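PDB 4KB5: membrane-anchored mycosin mycp1 from Mycobacterium smegmatis, which is a subtilisin-like serine protease that cleaves EspB and may play a dual role in regulating ESX-1 secretion and virulence. Local coordinates for residues G121-V126 against A322-Q327. Residues are numbered along the deposited sequence; the frame is centred on the assembly and turned at random.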
loop_
_atom_site.group_PDB
_atom_site.type_symbol
_atom_site.label_atom_id
_atom_site.label_comp_id
_atom_site.label_asym_id
_atom_site.label_seq_id
_atom_site.Cartn_x
_atom_site.Cartn_y
_atom_site.Cartn_z
ATOM N N GLY A 121 -11.938 10.770 -4.931
ATOM C CA GLY A 121 -11.154 9.919 -4.051
ATOM C C GLY A 121 -11.892 9.646 -2.740
ATOM O O GLY A 121 -12.897 10.302 -2.424
ATOM N N MET A 122 -11.383 8.687 -1.971
ATOM C CA MET A 122 -12.002 8.300 -0.698
ATOM C C MET A 122 -12.062 9.494 0.267
ATOM O O MET A 122 -13.083 9.727 0.930
ATOM C CB MET A 122 -11.229 7.111 -0.097
ATOM C CG MET A 122 -11.754 6.595 1.229
ATOM S SD MET A 122 -13.257 5.599 1.092
ATOM C CE MET A 122 -12.692 4.246 0.071
ATOM N N ALA A 123 -10.974 10.265 0.316
ATOM C CA ALA A 123 -10.824 11.346 1.286
ATOM C C ALA A 123 -10.308 12.618 0.597
ATOM O O ALA A 123 -9.112 12.937 0.688
ATOM C CB ALA A 123 -9.895 10.912 2.415
ATOM N N PRO A 124 -11.219 13.357 -0.083
ATOM C CA PRO A 124 -10.852 14.484 -0.954
ATOM C C PRO A 124 -10.340 15.733 -0.255
ATOM O O PRO A 124 -9.948 16.662 -0.942
ATOM C CB PRO A 124 -12.164 14.803 -1.704
ATOM C CG PRO A 124 -13.247 14.309 -0.800
ATOM C CD PRO A 124 -12.675 13.089 -0.118
ATOM N N ASP A 125 -10.362 15.774 1.076
ATOM C CA ASP A 125 -9.800 16.905 1.813
ATOM C C ASP A 125 -8.404 16.662 2.437
ATOM O O ASP A 125 -7.876 17.554 3.105
ATOM C CB ASP A 125 -10.757 17.383 2.912
ATOM C CG ASP A 125 -11.963 18.148 2.371
ATOM O OD1 ASP A 125 -11.849 18.857 1.348
ATOM O OD2 ASP A 125 -13.037 18.052 3.000
ATOM N N VAL A 126 -7.810 15.485 2.239
ATOM C CA VAL A 126 -6.500 15.198 2.859
ATOM C C VAL A 126 -5.366 16.029 2.241
ATOM O O VAL A 126 -5.456 16.437 1.089
ATOM C CB VAL A 126 -6.071 13.708 2.785
ATOM C CG1 VAL A 126 -6.971 12.824 3.640
ATOM C CG2 VAL A 126 -5.993 13.200 1.342
ATOM N N ALA A 322 -8.578 4.982 6.227
ATOM C CA ALA A 322 -7.872 5.297 7.478
ATOM C C ALA A 322 -7.876 6.804 7.768
ATOM O O ALA A 322 -8.029 7.223 8.930
ATOM C CB ALA A 322 -6.451 4.724 7.464
ATOM N N ALA A 323 -7.736 7.615 6.714
ATOM C CA ALA A 323 -7.808 9.074 6.851
ATOM C C ALA A 323 -9.201 9.556 7.267
ATOM O O ALA A 323 -9.336 10.424 8.135
ATOM C CB ALA A 323 -7.360 9.748 5.560
ATOM N N LEU A 324 -10.239 8.996 6.654
ATOM C CA LEU A 324 -11.615 9.263 7.112
ATOM C C LEU A 324 -11.774 8.935 8.600
ATOM O O LEU A 324 -12.277 9.753 9.379
ATOM C CB LEU A 324 -12.631 8.461 6.285
ATOM C CG LEU A 324 -12.653 8.751 4.777
ATOM C CD1 LEU A 324 -13.819 8.049 4.101
ATOM C CD2 LEU A 324 -12.731 10.247 4.522
ATOM N N VAL A 325 -11.328 7.739 8.985
ATOM C CA VAL A 325 -11.414 7.298 10.381
ATOM C C VAL A 325 -10.625 8.245 11.289
ATOM O O VAL A 325 -11.112 8.641 12.350
ATOM C CB VAL A 325 -10.933 5.839 10.550
ATOM C CG1 VAL A 325 -10.886 5.449 12.023
ATOM C CG2 VAL A 325 -11.833 4.894 9.763
ATOM N N LYS A 326 -9.432 8.641 10.845
ATOM C CA LYS A 326 -8.582 9.552 11.619
ATOM C C LYS A 326 -9.254 10.913 11.875
ATOM O O LYS A 326 -9.165 11.454 12.973
ATOM C CB LYS A 326 -7.219 9.708 10.935
ATOM C CG LYS A 326 -6.227 10.624 11.631
ATOM C CD LYS A 326 -5.894 10.149 13.037
ATOM C CE LYS A 326 -4.909 11.091 13.696
ATOM N NZ LYS A 326 -4.692 10.737 15.121
ATOM N N GLN A 327 -9.929 11.464 10.868
ATOM C CA GLN A 327 -10.684 12.698 11.075
ATOM C C GLN A 327 -11.862 12.486 12.029
ATOM O O GLN A 327 -12.072 13.283 12.944
ATOM C CB GLN A 327 -11.188 13.306 9.757
ATOM C CG GLN A 327 -11.956 14.607 9.995
ATOM C CD GLN A 327 -12.748 15.112 8.798
ATOM O OE1 GLN A 327 -13.347 16.179 8.868
ATOM N NE2 GLN A 327 -12.746 14.372 7.711
#
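Leu324 pushes its isobutyl group out from helix 311-328 into a notch formed by Met122 and Ala123, in the loop that leads into strand 127-132 of the parallel sheet of this subtilisin-like fold. The two branches of the leucine divide the notch. Leu324 CD2 lies 3.6 Å from Ala123 CB and also 3.6 Å from Met122 O, so one methyl meets both a side chain and a carbonyl oxygen. Leu324 CD1 is 3.8 Å from Met122 CG. The Met122 side chain forms the wall on the CD1 side, Ala123 CB the wall on the CD2 side, and Met122 O lies between them. Met122 CG stands anti to the backbone N (chi1 -180°), and bends at chi2 and chi3 turn the chain so that it runs roughly at right angles to the leucine, with Met122 SD 3.9 Å from Leu324 CD1.

No hydrogen bond joins the two segments; the side chains meet through van der Waals contacts alone. Met122 O, although touched by the leucine methyls, is satisfied by a hydrogen bond from Gln56 NE2. Beyond the notch a type I turn from Ala123 to Val126, closed by Val126 N to Ala123 O at 3.3 Å, brings both of its end residues to the helix. Ala323 is the small bump facing them, its CB 4.2 Å from Ala123 CB; Val66 of strand 65-70 touches both Ala323 and Val126, placing this part of the contact against the sheet. The seam buries 192 Å² in total, away from the catalytic triad. With Val126 CG1 anti to the carbonyl carbon (chi1 -67°), Val126 CG1 sits 3.6 Å from Ala323 CB.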